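Local coordinates for protein LS-24 (PDB 3LP9) that probably binds hemin as a monomer and spermine as a dimer, each excluding the other, and may act in oxidative-stress responses and polyamine biosynthesis, at residues V107-E112 against G146-V151; T168-G173 against H193-K198; S12-E17 against A89-K94. All blocks are in the same frame, centred on the assembly; numbering follows the deposited sequence.

Contact 1: residues V107-E112 against G146-V151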
ATOM      1  N   VAL A 107     -12.090   3.983  -2.260  1.00 17.02           N
ATOM      2  CA  VAL A 107     -13.179   3.342  -1.473  1.00 16.20           C
ATOM      3  C   VAL A 107     -14.194   4.405  -1.085  1.00 16.61           C
ATOM      4  O   VAL A 107     -15.440   4.143  -1.068  1.00 15.87           O
ATOM      5  CB  VAL A 107     -12.665   2.653  -0.196  1.00 16.89           C
ATOM      6  CG1 VAL A 107     -13.851   2.261   0.739  1.00 16.60           C
ATOM      7  CG2 VAL A 107     -11.808   1.435  -0.565  1.00 15.17           C
ATOM      8  N   PHE A 108     -13.667   5.596  -0.783  1.00 15.69           N
ATOM      9  CA  PHE A 108     -14.491   6.748  -0.473  1.00 16.25           C
ATOM     10  C   PHE A 108     -14.314   7.848  -1.504  1.00 16.29           C
ATOM     11  O   PHE A 108     -13.586   8.781  -1.231  1.00 16.93           O
ATOM     12  CB  PHE A 108     -14.153   7.279   0.935  1.00 16.51           C
ATOM     13  CG  PHE A 108     -14.254   6.246   2.015  1.00 15.18           C
ATOM     14  CD1 PHE A 108     -15.500   5.784   2.446  1.00 15.90           C
ATOM     15  CD2 PHE A 108     -13.103   5.733   2.610  1.00 16.48           C
ATOM     16  CE1 PHE A 108     -15.619   4.807   3.456  1.00 15.17           C
ATOM     17  CE2 PHE A 108     -13.198   4.747   3.637  1.00 16.14           C
ATOM     18  CZ  PHE A 108     -14.449   4.283   4.037  1.00 16.05           C
ATOM     19  N   PRO A 109     -14.978   7.741  -2.698  1.00 16.17           N
ATOM     20  CA  PRO A 109     -14.692   8.718  -3.752  1.00 16.19           C
ATOM     21  C   PRO A 109     -14.841  10.198  -3.326  1.00 16.71           C
ATOM     22  O   PRO A 109     -14.035  11.055  -3.736  1.00 15.52           O
ATOM     23  CB  PRO A 109     -15.658   8.294  -4.901  1.00 16.20           C
ATOM     24  CG  PRO A 109     -15.769   6.779  -4.678  1.00 15.48           C
ATOM     25  CD  PRO A 109     -15.926   6.704  -3.178  1.00 15.32           C
ATOM     26  N   PHE A 110     -15.884  10.483  -2.528  1.00 16.75           N
ATOM     27  CA  PHE A 110     -16.174  11.862  -2.091  1.00 16.65           C
ATOM     28  C   PHE A 110     -14.976  12.531  -1.387  1.00 17.01           C
ATOM     29  O   PHE A 110     -15.036  13.740  -1.079  1.00 17.15           O
ATOM     30  CB  PHE A 110     -17.401  11.906  -1.152  1.00 16.75           C
ATOM     31  CG  PHE A 110     -17.282  10.998   0.029  1.00 15.14           C
ATOM     32  CD1 PHE A 110     -17.811   9.736  -0.009  1.00 16.23           C
ATOM     33  CD2 PHE A 110     -16.610  11.393   1.158  1.00 15.57           C
ATOM     34  CE1 PHE A 110     -17.655   8.883   1.065  1.00 17.52           C
ATOM     35  CE2 PHE A 110     -16.450  10.561   2.225  1.00 15.50           C
ATOM     36  CZ  PHE A 110     -16.955   9.296   2.193  1.00 15.56           C
ATOM     37  N   PHE A 111     -13.902  11.762  -1.135  1.00 16.24           N
ATOM     38  CA  PHE A 111     -12.734  12.260  -0.439  1.00 15.34           C
ATOM     39  C   PHE A 111     -11.669  12.676  -1.390  1.00 15.78           C
ATOM     40  O   PHE A 111     -10.737  13.364  -0.994  1.00 17.09           O
ATOM     41  CB  PHE A 111     -12.145  11.229   0.523  1.00 15.31           C
ATOM     42  CG  PHE A 111     -12.664  11.350   1.933  1.00 15.34           C
ATOM     43  CD1 PHE A 111     -13.277  12.518   2.366  1.00 16.10           C
ATOM     44  CD2 PHE A 111     -12.590  10.281   2.801  1.00 15.97           C
ATOM     45  CE1 PHE A 111     -13.814  12.624   3.644  1.00 17.28           C
ATOM     46  CE2 PHE A 111     -13.101  10.362   4.072  1.00 17.03           C
ATOM     47  CZ  PHE A 111     -13.711  11.538   4.512  1.00 17.09           C
ATOM     48  N   GLU A 112     -11.771  12.241  -2.625  1.00 15.09           N
ATOM     49  CA  GLU A 112     -10.848  12.620  -3.625  1.00 15.49           C
ATOM     50  C   GLU A 112     -10.703  14.122  -3.675  1.00 15.85           C
ATOM     51  O   GLU A 112     -11.706  14.859  -3.598  1.00 16.76           O
ATOM     52  CB  GLU A 112     -11.343  12.127  -4.963  1.00 15.65           C
ATOM     53  CG  GLU A 112     -10.641  12.696  -6.129  1.00 16.30           C
ATOM     54  CD  GLU A 112     -10.926  11.789  -7.282  1.00 19.24           C
ATOM     55  OE1 GLU A 112     -11.416  10.642  -6.973  1.00 21.67           O
ATOM     56  OE2 GLU A 112     -10.686  12.128  -8.474  1.00 19.98           O
ATOM     57  N   GLY A 146     -23.271   3.433   4.603  1.00 16.72           N
ATOM     58  CA  GLY A 146     -24.233   2.641   3.843  1.00 16.03           C
ATOM     59  C   GLY A 146     -24.487   3.285   2.499  1.00 16.01           C
ATOM     60  O   GLY A 146     -24.527   2.619   1.472  1.00 15.61           O
ATOM     61  N   SER A 147     -24.688   4.603   2.509  1.00 15.96           N
ATOM     62  CA  SER A 147     -24.882   5.380   1.270  1.00 15.60           C
ATOM     63  C   SER A 147     -23.533   5.765   0.683  1.00 16.03           C
ATOM     64  O   SER A 147     -23.432   6.129  -0.497  1.00 15.97           O
ATOM     65  CB  SER A 147     -25.678   6.640   1.529  1.00 15.29           C
ATOM     66  OG  SER A 147     -24.859   7.665   2.087  1.00 15.64           O
ATOM     67  N   ASN A 148     -22.497   5.673   1.514  1.00 16.01           N
ATOM     68  CA  ASN A 148     -21.134   5.983   1.097  1.00 16.87           C
ATOM     69  C   ASN A 148     -21.143   7.415   0.602  1.00 16.83           C
ATOM     70  O   ASN A 148     -20.804   7.673  -0.535  1.00 17.18           O
ATOM     71  CB  ASN A 148     -20.582   5.005   0.019  1.00 16.04           C
ATOM     72  CG  ASN A 148     -19.056   5.043  -0.072  1.00 16.71           C
ATOM     73  OD1 ASN A 148     -18.393   5.378   0.931  1.00 17.34           O
ATOM     74  ND2 ASN A 148     -18.485   4.698  -1.234  1.00 13.97           N
ATOM     75  N   SER A 149     -21.521   8.338   1.484  1.00 16.89           N
ATOM     76  CA  SER A 149     -21.634   9.745   1.132  1.00 16.74           C
ATOM     77  C   SER A 149     -21.324  10.596   2.370  1.00 17.46           C
ATOM     78  O   SER A 149     -21.178  10.072   3.478  1.00 16.33           O
ATOM     79  CB  SER A 149     -23.053  10.054   0.682  1.00 16.75           C
ATOM     80  OG  SER A 149     -23.932   9.978   1.801  1.00 16.11           O
ATOM     81  N   MET A 150     -21.221  11.910   2.128  1.00 17.44           N
ATOM     82  CA  MET A 150     -21.020  12.918   3.134  1.00 17.64           C
ATOM     83  C   MET A 150     -22.364  13.399   3.677  1.00 17.97           C
ATOM     84  O   MET A 150     -23.209  13.878   2.905  1.00 18.63           O
ATOM     85  CB  MET A 150     -20.245  14.090   2.547  1.00 17.76           C
ATOM     86  CG  MET A 150     -18.822  13.784   2.102  1.00 17.86           C
ATOM     87  SD  MET A 150     -17.609  14.902   2.867  1.00 18.62           S
ATOM     88  CE  MET A 150     -17.932  16.372   1.946  1.00 17.24           C
ATOM     89  N   VAL A 151     -22.593  13.289   4.991  1.00 17.95           N
ATOM     90  CA  VAL A 151     -23.895  13.702   5.504  1.00 19.17           C
ATOM     91  C   VAL A 151     -23.980  15.255   5.504  1.00 19.85           C
ATOM     92  O   VAL A 151     -24.845  15.870   4.830  1.00 20.08           O
ATOM     93  CB  VAL A 151     -24.178  13.115   6.905  1.00 19.28           C
ATOM     94  CG1 VAL A 151     -25.560  13.558   7.385  1.00 18.29           C
ATOM     95  CG2 VAL A 151     -24.048  11.564   6.863  1.00 18.22           C
TER
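N148 supplies the hydrogen bond across this contact: its ND2 donates to V107 O at 3.1 Å, with an N-H...O angle of 160°. The carbonyl accepts in its own plane, and the acceptor lies close to the amide plane, so the bond is well aligned. With CG anti to the backbone N (chi1 -161°), the amide reaches across to the end of helix 104-107. Its other arm, OD1, meets the edges of two rings, 3.3 Å from F108 CD1 and 3.6 Å from F110 CE1.

The apolar part centres on F110, whose ring stands beside the strand with S149 C over one face. M150 CG lies 3.4 Å from F110 CD2, and the sulfur approaches obliquely, 5.1 Å from the ring centroid, a Met-aromatic contact. M150 SD also reaches F111 CE1.

N148 and S149 form a G1 beta bulge opposite D144, and asparagine tolerates the positive phi (58°) required there. Segment 107-112, which follows helix 104-107 of the second propeller blade, covers the outermost strand 149-157 of the third. Chemically this is a seam in which one amide bond gives direction and F110, N148 and M150, with its thioether, supply most of the buried surface.

Contact 2: residues T168-G173 against H193-K198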
ATOM      1  N   THR A 168      -8.615  24.330  23.344  1.00 16.28           N
ATOM      2  CA  THR A 168      -8.081  23.066  23.833  1.00 16.09           C
ATOM      3  C   THR A 168      -7.183  22.567  22.703  1.00 16.12           C
ATOM      4  O   THR A 168      -7.207  23.096  21.602  1.00 16.44           O
ATOM      5  CB  THR A 168      -9.193  22.009  24.169  1.00 16.39           C
ATOM      6  OG1 THR A 168      -9.789  21.470  22.974  1.00 15.75           O
ATOM      7  CG2 THR A 168     -10.295  22.611  25.026  1.00 15.82           C
ATOM      8  N   ILE A 169      -6.355  21.577  23.005  1.00 16.35           N
ATOM      9  CA  ILE A 169      -5.450  20.937  22.076  1.00 15.48           C
ATOM     10  C   ILE A 169      -6.164  20.213  20.951  1.00 15.25           C
ATOM     11  O   ILE A 169      -5.638  19.995  19.874  1.00 16.25           O
ATOM     12  CB  ILE A 169      -4.546  20.001  22.884  1.00 15.93           C
ATOM     13  CG1 ILE A 169      -5.369  18.894  23.556  1.00 14.05           C
ATOM     14  CG2 ILE A 169      -3.741  20.846  23.938  1.00 16.92           C
ATOM     15  CD1 ILE A 169      -4.565  17.796  23.997  1.00 15.30           C
ATOM     16  N   PHE A 170      -7.397  19.843  21.197  1.00 16.54           N
ATOM     17  CA  PHE A 170      -8.218  19.114  20.196  1.00 15.91           C
ATOM     18  C   PHE A 170      -8.761  20.015  19.078  1.00 15.99           C
ATOM     19  O   PHE A 170      -9.101  19.537  17.996  1.00 15.97           O
ATOM     20  CB  PHE A 170      -9.301  18.277  20.893  1.00 15.47           C
ATOM     21  CG  PHE A 170      -8.752  17.151  21.707  1.00 14.48           C
ATOM     22  CD1 PHE A 170      -8.229  16.016  21.080  1.00 13.74           C
ATOM     23  CD2 PHE A 170      -8.689  17.248  23.105  1.00 13.77           C
ATOM     24  CE1 PHE A 170      -7.674  15.010  21.837  1.00 12.63           C
ATOM     25  CE2 PHE A 170      -8.147  16.202  23.877  1.00 13.43           C
ATOM     26  CZ  PHE A 170      -7.662  15.104  23.255  1.00 12.24           C
ATOM     27  N   GLU A 171      -8.816  21.331  19.340  1.00 16.58           N
ATOM     28  CA  GLU A 171      -9.257  22.358  18.353  1.00 16.34           C
ATOM     29  C   GLU A 171      -8.531  22.249  16.994  1.00 16.86           C
ATOM     30  O   GLU A 171      -9.124  22.513  15.938  1.00 16.42           O
ATOM     31  CB  GLU A 171      -9.084  23.718  18.990  1.00 16.20           C
ATOM     32  CG  GLU A 171      -9.180  24.892  18.112  1.00 16.67           C
ATOM     33  CD  GLU A 171      -9.110  26.202  18.912  1.00 18.30           C
ATOM     34  OE1 GLU A 171      -8.566  26.225  20.051  1.00 16.97           O
ATOM     35  OE2 GLU A 171      -9.575  27.232  18.360  1.00 19.11           O
ATOM     36  N   SER A 172      -7.253  21.822  17.053  1.00 16.76           N
ATOM     37  CA  SER A 172      -6.422  21.609  15.901  1.00 16.13           C
ATOM     38  C   SER A 172      -6.208  20.157  15.459  1.00 16.42           C
ATOM     39  O   SER A 172      -5.312  19.902  14.633  1.00 16.25           O
ATOM     40  CB  SER A 172      -5.061  22.210  16.175  1.00 16.53           C
ATOM     41  OG  SER A 172      -4.430  21.563  17.262  1.00 16.44           O
ATOM     42  N   GLY A 173      -6.999  19.216  15.971  1.00 15.66           N
ATOM     43  CA  GLY A 173      -6.846  17.837  15.553  1.00 16.05           C
ATOM     44  C   GLY A 173      -6.671  16.769  16.626  1.00 15.87           C
ATOM     45  O   GLY A 173      -6.487  17.072  17.790  1.00 15.91           O
ATOM     46  N   HIS A 193      -2.431  12.885  26.337  1.00 15.66           N
ATOM     47  CA  HIS A 193      -3.717  13.419  26.777  1.00 16.01           C
ATOM     48  C   HIS A 193      -4.913  12.790  26.117  1.00 16.13           C
ATOM     49  O   HIS A 193      -4.822  12.284  24.985  1.00 17.02           O
ATOM     50  CB  HIS A 193      -3.793  14.921  26.460  1.00 16.81           C
ATOM     51  CG  HIS A 193      -2.806  15.742  27.248  1.00 17.77           C
ATOM     52  ND1 HIS A 193      -1.515  15.987  26.805  1.00 16.29           N
ATOM     53  CD2 HIS A 193      -2.923  16.339  28.461  1.00 17.03           C
ATOM     54  CE1 HIS A 193      -0.893  16.724  27.707  1.00 17.48           C
ATOM     55  NE2 HIS A 193      -1.722  16.940  28.720  1.00 16.84           N
ATOM     56  N   TYR A 194      -6.043  12.851  26.804  1.00 15.73           N
ATOM     57  CA  TYR A 194      -7.276  12.270  26.273  1.00 16.19           C
ATOM     58  C   TYR A 194      -8.393  13.253  26.708  1.00 16.29           C
ATOM     59  O   TYR A 194      -8.259  14.018  27.690  1.00 16.99           O
ATOM     60  CB  TYR A 194      -7.524  10.831  26.837  1.00 15.72           C
ATOM     61  CG  TYR A 194      -8.043  10.848  28.267  1.00 14.96           C
ATOM     62  CD1 TYR A 194      -7.160  10.952  29.335  1.00 15.99           C
ATOM     63  CD2 TYR A 194      -9.415  10.846  28.533  1.00 13.93           C
ATOM     64  CE1 TYR A 194      -7.638  11.079  30.672  1.00 15.60           C
ATOM     65  CE2 TYR A 194      -9.907  10.942  29.828  1.00 13.89           C
ATOM     66  CZ  TYR A 194      -9.042  11.056  30.891  1.00 15.05           C
ATOM     67  OH  TYR A 194      -9.527  11.178  32.177  1.00 14.44           O
ATOM     68  N   ALA A 195      -9.503  13.207  25.998  1.00 16.50           N
ATOM     69  CA  ALA A 195     -10.671  13.977  26.350  1.00 15.78           C
ATOM     70  C   ALA A 195     -11.834  12.946  26.244  1.00 15.80           C
ATOM     71  O   ALA A 195     -11.962  12.188  25.278  1.00 16.06           O
ATOM     72  CB  ALA A 195     -10.822  15.112  25.397  1.00 13.79           C
ATOM     73  N   ARG A 196     -12.591  12.828  27.319  1.00 16.49           N
ATOM     74  CA  ARG A 196     -13.784  11.996  27.333  1.00 16.54           C
ATOM     75  C   ARG A 196     -14.927  12.959  27.061  1.00 16.07           C
ATOM     76  O   ARG A 196     -15.237  13.791  27.871  1.00 15.38           O
ATOM     77  CB  ARG A 196     -13.958  11.319  28.682  1.00 16.30           C
ATOM     78  CG  ARG A 196     -15.160  10.460  28.668  1.00 16.69           C
ATOM     79  CD  ARG A 196     -15.767  10.494  29.996  1.00 18.79           C
ATOM     80  NE  ARG A 196     -16.270   9.206  30.503  1.00 17.59           N
ATOM     81  CZ  ARG A 196     -16.169   8.880  31.785  1.00 16.64           C
ATOM     82  NH1 ARG A 196     -15.537   9.712  32.605  1.00 18.03           N
ATOM     83  NH2 ARG A 196     -16.656   7.730  32.229  1.00 17.90           N
ATOM     84  N   VAL A 197     -15.525  12.851  25.878  1.00 16.71           N
ATOM     85  CA  VAL A 197     -16.582  13.819  25.472  1.00 17.50           C
ATOM     86  C   VAL A 197     -17.968  13.192  25.455  1.00 17.41           C
ATOM     87  O   VAL A 197     -18.115  12.010  25.169  1.00 17.89           O
ATOM     88  CB  VAL A 197     -16.228  14.418  24.064  1.00 16.38           C
ATOM     89  CG1 VAL A 197     -17.223  15.375  23.622  1.00 17.60           C
ATOM     90  CG2 VAL A 197     -14.882  15.121  24.143  1.00 17.17           C
ATOM     91  N   LYS A 198     -18.994  14.000  25.713  1.00 18.31           N
ATOM     92  CA  LYS A 198     -20.409  13.593  25.577  1.00 18.27           C
ATOM     93  C   LYS A 198     -20.960  14.364  24.393  1.00 18.80           C
ATOM     94  O   LYS A 198     -20.985  15.605  24.409  1.00 18.86           O
ATOM     95  CB  LYS A 198     -21.197  13.936  26.854  1.00 18.90           C
ATOM     96  CG  LYS A 198     -22.759  14.162  26.687  1.00 19.79           C
ATOM     97  CD  LYS A 198     -23.474  12.853  26.543  1.00 19.41           C
ATOM     98  CE  LYS A 198     -24.041  12.487  27.876  1.00 20.33           C
ATOM     99  NZ  LYS A 198     -25.166  11.520  27.574  1.00 21.13           N
TER
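I169 and F170 face strand 193-198 without backbone bonding to it: the CA atoms of F170 and A195 are 8.4 Å apart and those of I169 and H193 9.0 Å, a gap filled by side chains.

F170 does most of the filling. Its CG is anti to its own carbonyl carbon (chi1 -67°), which swings the ring at the strand so that CE2 comes to 3.3 Å from A195 CB, an oblique approach. A195 suits the spot because a lone methyl allows the ring so close to the backbone; F170 CZ lies 4.0 Å from Y194 C, while H193 O sits near the ring plane at its edge. Beside it, I169 covers part of one ring face with CG1, 3.7 Å above the plane, and extends CD1 to 3.9 Å from H193 CB, the two side chains crossing at about a right angle. Cutting F170 back to an alanine would probably open a gap beside the A195 methyl and leave I169 CG1 without the ring it lies on.

F165 and F188 add further aromatic neighbours to F170, and K190 NZ bonds to the carbonyls of I169 and G173. This is the entry to the fourth blade of a hemopexin beta-propeller: the connecting segment plugs its phenylalanine against the blade's third strand, then leads to D175, a ligand of the calcium ion, about 7 Å from F170 between side chains.

Contact 3: residues S12-E17 against A89-K94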
ATOM      1  N   SER A  12     -14.672  -2.535  20.306  1.00 15.49           N
ATOM      2  CA  SER A  12     -14.958  -3.952  20.055  1.00 15.89           C
ATOM      3  C   SER A  12     -16.442  -4.238  20.187  1.00 15.71           C
ATOM      4  O   SER A  12     -17.143  -3.541  20.905  1.00 15.30           O
ATOM      5  CB  SER A  12     -14.173  -4.834  21.000  1.00 15.36           C
ATOM      6  OG  SER A  12     -14.399  -6.199  20.678  1.00 14.95           O
ATOM      7  N   SER A  13     -16.937  -5.235  19.456  1.00 16.45           N
ATOM      8  CA  SER A  13     -18.346  -5.708  19.660  1.00 16.21           C
ATOM      9  C   SER A  13     -18.465  -6.388  21.030  1.00 16.71           C
ATOM     10  O   SER A  13     -19.581  -6.538  21.564  1.00 17.05           O
ATOM     11  CB  SER A  13     -18.781  -6.681  18.556  1.00 15.91           C
ATOM     12  OG  SER A  13     -17.904  -7.766  18.447  1.00 14.30           O
ATOM     13  N   LYS A  14     -17.327  -6.831  21.576  1.00 15.90           N
ATOM     14  CA  LYS A  14     -17.277  -7.371  22.934  1.00 16.35           C
ATOM     15  C   LYS A  14     -17.350  -6.228  23.942  1.00 16.43           C
ATOM     16  O   LYS A  14     -16.496  -5.337  23.951  1.00 16.75           O
ATOM     17  CB  LYS A  14     -16.002  -8.215  23.184  1.00 15.86           C
ATOM     18  CG  LYS A  14     -15.939  -9.504  22.327  1.00 16.06           C
ATOM     19  CD  LYS A  14     -14.776 -10.362  22.698  1.00 15.70           C
ATOM     20  CE  LYS A  14     -14.889 -10.883  24.102  1.00 15.78           C
ATOM     21  NZ  LYS A  14     -13.700 -11.774  24.308  1.00 16.68           N
ATOM     22  N   ASN A  15     -18.341  -6.285  24.824  1.00 16.00           N
ATOM     23  CA  ASN A  15     -18.592  -5.211  25.739  1.00 15.56           C
ATOM     24  C   ASN A  15     -17.377  -4.671  26.470  1.00 15.97           C
ATOM     25  O   ASN A  15     -16.588  -5.425  26.989  1.00 15.02           O
ATOM     26  CB  ASN A  15     -19.696  -5.648  26.678  1.00 16.17           C
ATOM     27  CG  ASN A  15     -20.103  -4.588  27.655  1.00 14.54           C
ATOM     28  OD1 ASN A  15     -19.748  -4.685  28.818  1.00 16.10           O
ATOM     29  ND2 ASN A  15     -20.905  -3.614  27.216  1.00 15.49           N
ATOM     30  N   ASN A  16     -17.231  -3.327  26.481  1.00 16.06           N
ATOM     31  CA  ASN A  16     -16.230  -2.624  27.295  1.00 15.66           C
ATOM     32  C   ASN A  16     -14.774  -2.862  26.885  1.00 16.01           C
ATOM     33  O   ASN A  16     -13.866  -2.548  27.621  1.00 15.90           O
ATOM     34  CB  ASN A  16     -16.435  -2.934  28.773  1.00 15.56           C
ATOM     35  CG  ASN A  16     -17.661  -2.262  29.363  1.00 16.16           C
ATOM     36  OD1 ASN A  16     -18.403  -1.484  28.714  1.00 16.56           O
ATOM     37  ND2 ASN A  16     -17.884  -2.545  30.607  1.00 14.81           N
ATOM     38  N   GLU A  17     -14.567  -3.367  25.661  1.00 16.68           N
ATOM     39  CA  GLU A  17     -13.242  -3.592  25.069  1.00 16.80           C
ATOM     40  C   GLU A  17     -13.007  -2.701  23.830  1.00 17.00           C
ATOM     41  O   GLU A  17     -13.955  -2.392  23.102  1.00 16.08           O
ATOM     42  CB  GLU A  17     -13.102  -5.077  24.685  1.00 16.88           C
ATOM     43  CG  GLU A  17     -13.172  -5.980  25.910  1.00 15.59           C
ATOM     44  CD  GLU A  17     -12.994  -7.429  25.607  1.00 15.81           C
ATOM     45  OE1 GLU A  17     -12.305  -7.799  24.623  1.00 16.27           O
ATOM     46  OE2 GLU A  17     -13.577  -8.221  26.397  1.00 17.83           O
ATOM     47  N   ALA A  89     -12.640 -10.586  14.132  1.00 15.88           N
ATOM     48  CA  ALA A  89     -13.119 -11.776  14.837  1.00 15.96           C
ATOM     49  C   ALA A  89     -12.613 -11.876  16.262  1.00 16.04           C
ATOM     50  O   ALA A  89     -11.638 -12.617  16.521  1.00 16.53           O
ATOM     51  CB  ALA A  89     -12.713 -12.980  14.068  1.00 16.50           C
ATOM     52  N   PRO A  90     -13.244 -11.126  17.204  1.00 15.96           N
ATOM     53  CA  PRO A  90     -12.799 -11.089  18.604  1.00 15.87           C
ATOM     54  C   PRO A  90     -12.926 -12.379  19.409  1.00 16.33           C
ATOM     55  O   PRO A  90     -12.276 -12.493  20.440  1.00 16.39           O
ATOM     56  CB  PRO A  90     -13.679 -10.003  19.209  1.00 15.64           C
ATOM     57  CG  PRO A  90     -14.901 -10.073  18.488  1.00 15.85           C
ATOM     58  CD  PRO A  90     -14.469 -10.314  17.039  1.00 15.92           C
ATOM     59  N   HIS A  91     -13.761 -13.326  18.962  1.00 16.26           N
ATOM     60  CA  HIS A  91     -13.961 -14.609  19.632  1.00 16.34           C
ATOM     61  C   HIS A  91     -13.139 -15.732  18.976  1.00 16.77           C
ATOM     62  O   HIS A  91     -12.377 -16.410  19.653  1.00 17.01           O
ATOM     63  CB  HIS A  91     -15.452 -14.992  19.614  1.00 16.08           C
ATOM     64  CG  HIS A  91     -16.354 -13.945  20.204  1.00 16.31           C
ATOM     65  ND1 HIS A  91     -17.055 -13.034  19.431  1.00 16.51           N
ATOM     66  CD2 HIS A  91     -16.644 -13.644  21.491  1.00 13.94           C
ATOM     67  CE1 HIS A  91     -17.732 -12.224  20.222  1.00 14.17           C
ATOM     68  NE2 HIS A  91     -17.511 -12.583  21.472  1.00 13.43           N
ATOM     69  N   SER A  92     -13.316 -15.927  17.660  1.00 17.47           N
ATOM     70  CA  SER A  92     -12.641 -16.975  16.917  1.00 17.28           C
ATOM     71  C   SER A  92     -11.186 -16.669  16.662  1.00 17.68           C
ATOM     72  O   SER A  92     -10.465 -17.557  16.239  1.00 17.12           O
ATOM     73  CB  SER A  92     -13.327 -17.216  15.576  1.00 17.78           C
ATOM     74  OG  SER A  92     -13.050 -16.172  14.666  1.00 17.00           O
ATOM     75  N   LYS A  93     -10.764 -15.407  16.880  1.00 17.97           N
ATOM     76  CA  LYS A  93      -9.386 -14.972  16.592  1.00 17.06           C
ATOM     77  C   LYS A  93      -9.039 -15.221  15.110  1.00 17.39           C
ATOM     78  O   LYS A  93      -7.860 -15.304  14.730  1.00 17.82           O
ATOM     79  CB  LYS A  93      -8.380 -15.648  17.555  1.00 17.85           C
ATOM     80  CG  LYS A  93      -8.818 -15.662  19.048  1.00 16.46           C
ATOM     81  CD  LYS A  93      -9.267 -14.258  19.419  1.00 17.86           C
ATOM     82  CE  LYS A  93      -9.340 -13.977  20.941  1.00 17.59           C
ATOM     83  NZ  LYS A  93     -10.326 -14.851  21.597  1.00 19.77           N
ATOM     84  N   LYS A  94     -10.061 -15.322  14.259  1.00 16.83           N
ATOM     85  CA  LYS A  94      -9.824 -15.583  12.860  1.00 17.20           C
ATOM     86  C   LYS A  94     -10.110 -14.358  11.982  1.00 16.99           C
ATOM     87  O   LYS A  94     -11.080 -14.312  11.180  1.00 17.10           O
ATOM     88  CB  LYS A  94     -10.685 -16.742  12.425  1.00 17.29           C
ATOM     89  CG  LYS A  94     -10.118 -17.521  11.331  1.00 18.93           C
ATOM     90  CD  LYS A  94     -10.719 -18.917  11.431  1.00 21.19           C
ATOM     91  CE  LYS A  94     -10.616 -19.297  12.877  1.00 20.20           C
ATOM     92  NZ  LYS A  94     -11.418 -20.547  13.141  1.00 22.65           N
TER
HETATM   93  O   HOH W   1     -13.208 -14.160  22.983  1.00 16.55           O
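K14 runs alongside P90 and H91, passing each in the opposite direction, and its chain carries most of the contact. CB leaves the backbone pointing at the 89-94 loop. CG then lies obliquely against the H91 imidazole and 3.9 Å from P90 CB. CD comes closer still, 3.7 Å from P90 CB, with the imidazole again beside it. Here the chain bends (chi3 65°), and CE skirts the same ring. NZ, at the tip, donates to a water 2.8 Å away, and that water donates to P90 O at 3.2 Å. Lysine fits because its long methylene run can lie on apolar carbon while its charge stays wet.

The serines complete the surface. S13 OG touches P90 CG at 3.8 Å, though its polar partner is N73. S12 OG, whose first torsion sets it anti to the backbone N (chi1 -176°), accepts from K14 N at 3.1 Å in an ST turn, which helps hold K14 where it starts its reach. A type II turn follows from K14 to E17, with asparagine N16 at the positive-phi position. P90, from the second blade's loop, also packs on Y19 of strand 17-22 in the first blade.

Within 89-94, K93 NZ donates to H91 O at 3.2 Å, tilted well out of the carbonyl plane. It also bonds weakly to P90 O, whose partial negative charge probably eases the repulsion between the two ammonium groups, 5.3 Å apart between K14 NZ and K93 NZ. No direct hydrogen bond crosses the segments: methylenes lie on ring atoms, and one water links the K14 charge to P90 O.

The three contacts follow the chain round the four-bladed propeller: contact 3 joins loops of the first and second blades, contact 1 ties the second to the third, and contact 2 seats the link from the third on the fourth. Centres lie 25 Å apart for contacts 1 and 2 and 27 Å for other pairs, with contacts 2 and 3 on opposite sides of the chain's centre. All lie out from the central channel, where N7, D65, D121 and D175 bind calcium: the F170 side chain is about 11 Å from that ion, F111 about 13 Å, and S12 about 10 Å from the sodium. F111 lies about 10 Å, between side chains, from S118, a probable spermine ligand.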